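Local structure of glyoxalase family protein, putative (Bacillus anthracis, 2QQZ) at residues P19-Y30 with V111-I119. The protein is of uncharacterised function but belongs to the glyoxalase/bleomycin resistance protein/dioxygenase superfamily, built from paired beta-alpha-beta-beta-beta modules. Residues are numbered along the deposited sequence; the frame is centred on the assembly and turned at random.
Sequences PVGCEEEARAFY and VSDPFGNRI. With SO4 (sulfate ion), chain D.
Asp113 OD2 takes two hydrogen bonds, one from each segment. Tyr30 OH donates across the contact to Asp113 OD2 (2.7 Å), which accepts with its anti lone pair. Asn117 ND2 reaches Asp113 OD2 on the syn side at 2.9 Å, nearly straight at 171°. Asp113 is the first residue of the type I turn to Gly116, in the hairpin joining strands 106-112 and 118-124. Such a DPFGN turn before the last strand is familiar in the glyoxalase fold. Here it packs on helix 23-33, which follows strand 8-18 in the chain. Asp113 OD1 holds the turn from within: Phe115 N (2.7 Å) and Asn117 N both donate to Asp113 OD1, from opposite faces of the carboxylate plane. The Phe115 bond makes an Asx turn. The buried carboxylate thus fixes both the loop and the tyrosine hydroxyl, and these donors would be expected to stabilise its negative charge. Asn117 ND2 also donates to Ala17 O, which ties the turn to strand 8-18.

Phe29 crosses the side chain of Asp113 at about a right angle. With CG anti to the backbone N (chi1 178°), its ring is carried to the turn, where Asp113 CA lies over one face, 3.9 Å from the Phe29 centroid, a CH-pi contact. Val111 CG2 meets the ring edge, and Pro114 CG packs on Phe29 CB at 3.5 Å. Phe115 reaches the loop before helix 23-33 and its first turn, where its ring lies among Pro19, Cys22, Glu25 and Ala26. Ala26 CB meets that ring at its edge. Cys22 SG lies obliquely to it, while Cys22 CB touches Phe115 CZ at 3.6 Å.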
loop_
_atom_site.group_PDB
_atom_site.type_symbol
_atom_site.label_atom_id
_atom_site.label_comp_id
_atom_site.label_asym_id
_atom_site.label_seq_id
_atom_site.Cartn_x
_atom_site.Cartn_y
_atom_site.Cartn_z
ATOM N N PRO A 19 9.683 13.810 2.687
ATOM C CA PRO A 19 10.683 14.446 3.535
ATOM C C PRO A 19 10.149 15.277 4.715
ATOM O O PRO A 19 8.975 15.675 4.739
ATOM C CB PRO A 19 11.441 15.360 2.562
ATOM C CG PRO A 19 10.502 15.610 1.418
ATOM C CD PRO A 19 9.548 14.444 1.363
ATOM N N VAL A 20 11.055 15.626 5.629
ATOM C CA VAL A 20 10.671 16.543 6.720
ATOM C C VAL A 20 10.120 17.829 6.091
ATOM O O VAL A 20 10.665 18.306 5.100
ATOM C CB VAL A 20 11.910 16.848 7.570
ATOM C CG1 VAL A 20 11.585 17.738 8.730
ATOM C CG2 VAL A 20 12.522 15.536 8.061
ATOM N N GLY A 21 9.069 18.404 6.667
ATOM C CA GLY A 21 8.484 19.643 6.151
ATOM C C GLY A 21 7.464 19.437 5.048
ATOM O O GLY A 21 7.006 20.393 4.459
ATOM N N CYS A 22 7.062 18.200 4.793
ATOM C CA CYS A 22 6.247 17.877 3.604
ATOM C C CYS A 22 4.765 18.275 3.712
ATOM O O CYS A 22 4.045 18.184 2.695
ATOM C CB CYS A 22 6.267 16.356 3.351
ATOM S SG CYS A 22 5.498 15.453 4.767
ATOM N N GLU A 23 4.303 18.670 4.914
ATOM C CA GLU A 23 2.862 18.684 5.210
ATOM C C GLU A 23 2.073 19.585 4.282
ATOM O O GLU A 23 0.984 19.218 3.850
ATOM C CB GLU A 23 2.604 19.047 6.680
ATOM C CG GLU A 23 3.079 18.008 7.704
ATOM C CD GLU A 23 4.557 18.112 8.085
ATOM O OE1 GLU A 23 5.283 18.965 7.532
ATOM O OE2 GLU A 23 4.995 17.315 8.940
ATOM N N GLU A 24 2.605 20.765 3.972
ATOM C CA GLU A 24 1.881 21.709 3.118
ATOM C C GLU A 24 1.662 21.108 1.713
ATOM O O GLU A 24 0.518 21.043 1.206
ATOM C CB GLU A 24 2.670 23.000 2.986
ATOM C CG GLU A 24 1.917 24.256 3.294
ATOM C CD GLU A 24 2.841 25.468 3.187
ATOM O OE1 GLU A 24 3.790 25.397 2.355
ATOM O OE2 GLU A 24 2.650 26.476 3.934
ATOM N N GLU A 25 2.763 20.654 1.118
ATOM C CA GLU A 25 2.742 20.012 -0.210
ATOM C C GLU A 25 1.903 18.736 -0.250
ATOM O O GLU A 25 1.211 18.469 -1.229
ATOM C CB GLU A 25 4.159 19.712 -0.687
ATOM C CG GLU A 25 4.786 20.860 -1.376
ATOM C CD GLU A 25 6.030 20.444 -2.135
ATOM O OE1 GLU A 25 6.046 20.591 -3.387
ATOM O OE2 GLU A 25 6.981 19.946 -1.479
ATOM N N ALA A 26 1.942 17.951 0.816
ATOM C CA ALA A 26 1.146 16.728 0.892
ATOM C C ALA A 26 -0.369 17.056 0.906
ATOM O O ALA A 26 -1.170 16.415 0.179
ATOM C CB ALA A 26 1.535 15.922 2.141
ATOM N N ARG A 27 -0.758 18.054 1.722
ATOM C CA ARG A 27 -2.150 18.497 1.780
ATOM C C ARG A 27 -2.567 19.085 0.442
ATOM O O ARG A 27 -3.670 18.802 -0.029
ATOM C CB ARG A 27 -2.402 19.478 2.950
ATOM C CG ARG A 27 -2.044 18.845 4.280
ATOM C CD ARG A 27 -2.537 19.518 5.522
ATOM N NE ARG A 27 -1.515 20.261 6.217
ATOM C CZ ARG A 27 -1.042 20.008 7.441
ATOM N NH1 ARG A 27 -0.126 20.830 7.922
ATOM N NH2 ARG A 27 -1.472 18.981 8.184
ATOM N N ALA A 28 -1.693 19.875 -0.188
ATOM C CA ALA A 28 -2.023 20.423 -1.495
ATOM C C ALA A 28 -2.316 19.311 -2.532
ATOM O O ALA A 28 -3.249 19.438 -3.349
ATOM C CB ALA A 28 -0.934 21.410 -1.985
ATOM N N PHE A 29 -1.572 18.206 -2.483
ATOM C CA PHE A 29 -1.741 17.184 -3.480
ATOM C C PHE A 29 -2.787 16.126 -3.084
ATOM O O PHE A 29 -3.806 15.965 -3.791
ATOM C CB PHE A 29 -0.404 16.522 -3.822
ATOM C CG PHE A 29 -0.526 15.409 -4.834
ATOM C CD1 PHE A 29 -0.495 15.691 -6.218
ATOM C CD2 PHE A 29 -0.660 14.093 -4.407
ATOM C CE1 PHE A 29 -0.575 14.652 -7.146
ATOM C CE2 PHE A 29 -0.735 13.048 -5.331
ATOM C CZ PHE A 29 -0.702 13.351 -6.703
ATOM N N TYR A 30 -2.578 15.459 -1.947
ATOM C CA TYR A 30 -3.473 14.392 -1.527
ATOM C C TYR A 30 -4.869 14.883 -1.179
ATOM O O TYR A 30 -5.880 14.197 -1.459
ATOM C CB TYR A 30 -2.849 13.584 -0.365
ATOM C CG TYR A 30 -1.743 12.696 -0.834
ATOM C CD1 TYR A 30 -2.013 11.469 -1.476
ATOM C CD2 TYR A 30 -0.411 13.079 -0.654
ATOM C CE1 TYR A 30 -0.974 10.656 -1.936
ATOM C CE2 TYR A 30 0.640 12.277 -1.124
ATOM C CZ TYR A 30 0.344 11.062 -1.771
ATOM O OH TYR A 30 1.367 10.229 -2.210
ATOM N N VAL A 111 0.442 8.588 -11.473
ATOM C CA VAL A 111 0.929 9.940 -11.290
ATOM C C VAL A 111 2.062 9.852 -10.258
ATOM O O VAL A 111 2.203 8.839 -9.561
ATOM C CB VAL A 111 -0.186 10.890 -10.802
ATOM C CG1 VAL A 111 -1.402 10.775 -11.676
ATOM C CG2 VAL A 111 -0.582 10.567 -9.365
ATOM N N SER A 112 2.854 10.897 -10.160
ATOM C CA SER A 112 3.814 11.065 -9.076
ATOM C C SER A 112 3.268 12.117 -8.101
ATOM O O SER A 112 2.753 13.166 -8.506
ATOM C CB SER A 112 5.169 11.544 -9.611
ATOM O OG SER A 112 5.757 10.532 -10.440
ATOM N N ASP A 113 3.388 11.877 -6.808
ATOM C CA ASP A 113 3.024 12.951 -5.853
ATOM C C ASP A 113 4.163 14.008 -5.871
ATOM O O ASP A 113 5.132 13.858 -6.637
ATOM C CB ASP A 113 2.723 12.420 -4.425
ATOM C CG ASP A 113 3.974 11.890 -3.685
ATOM O OD1 ASP A 113 5.121 12.162 -4.143
ATOM O OD2 ASP A 113 3.802 11.256 -2.612
ATOM N N PRO A 114 4.037 15.088 -5.068
ATOM C CA PRO A 114 5.047 16.132 -5.087
ATOM C C PRO A 114 6.449 15.623 -4.678
ATOM O O PRO A 114 7.430 16.319 -4.977
ATOM C CB PRO A 114 4.510 17.119 -4.051
ATOM C CG PRO A 114 3.115 16.876 -4.066
ATOM C CD PRO A 114 2.970 15.442 -4.122
ATOM N N PHE A 115 6.580 14.415 -4.109
ATOM C CA PHE A 115 7.889 13.986 -3.558
ATOM C C PHE A 115 8.487 12.910 -4.451
ATOM O O PHE A 115 9.584 12.411 -4.187
ATOM C CB PHE A 115 7.733 13.449 -2.130
ATOM C CG PHE A 115 6.777 14.266 -1.311
ATOM C CD1 PHE A 115 7.101 15.607 -0.980
ATOM C CD2 PHE A 115 5.531 13.763 -0.972
ATOM C CE1 PHE A 115 6.183 16.414 -0.287
ATOM C CE2 PHE A 115 4.565 14.582 -0.248
ATOM C CZ PHE A 115 4.902 15.887 0.070
ATOM N N GLY A 116 7.773 12.596 -5.536
ATOM C CA GLY A 116 8.252 11.668 -6.505
ATOM C C GLY A 116 7.766 10.233 -6.281
ATOM O O GLY A 116 8.229 9.344 -6.996
ATOM N N ASN A 117 6.895 9.991 -5.301
ATOM C CA ASN A 117 6.273 8.641 -5.121
ATOM C C ASN A 117 5.222 8.381 -6.217
ATOM O O ASN A 117 4.402 9.274 -6.518
ATOM C CB ASN A 117 5.558 8.501 -3.762
ATOM C CG ASN A 117 6.475 8.722 -2.596
ATOM O OD1 ASN A 117 7.452 7.989 -2.411
ATOM N ND2 ASN A 117 6.148 9.714 -1.778
ATOM N N ARG A 118 5.304 7.207 -6.828
ATOM C CA ARG A 118 4.268 6.715 -7.764
ATOM C C ARG A 118 2.987 6.307 -7.020
ATOM O O ARG A 118 3.031 5.612 -5.981
ATOM C CB ARG A 118 4.787 5.527 -8.521
ATOM C CG ARG A 118 3.759 4.851 -9.442
ATOM C CD ARG A 118 4.536 4.080 -10.566
ATOM N NE ARG A 118 4.959 5.029 -11.614
ATOM C CZ ARG A 118 5.389 4.681 -12.834
ATOM N NH1 ARG A 118 5.500 3.395 -13.176
ATOM N NH2 ARG A 118 5.763 5.619 -13.695
ATOM N N ILE A 119 1.856 6.715 -7.577
ATOM C CA ILE A 119 0.513 6.356 -7.091
ATOM C C ILE A 119 -0.211 5.888 -8.363
ATOM O O ILE A 119 -0.052 6.531 -9.417
ATOM C CB ILE A 119 -0.266 7.619 -6.608
ATOM C CG1 ILE A 119 0.482 8.268 -5.452
ATOM C CG2 ILE A 119 -1.730 7.265 -6.234
ATOM C CD1 ILE A 119 0.674 7.347 -4.229
HETATM S S SO4 D . 7.940 3.204 -16.089
HETATM O O1 SO4 D . 6.563 3.649 -16.047
HETATM O O2 SO4 D . 8.072 1.784 -15.830
HETATM O O3 SO4 D . 8.400 3.537 -17.437
HETATM O O4 SO4 D . 8.767 3.926 -15.156
#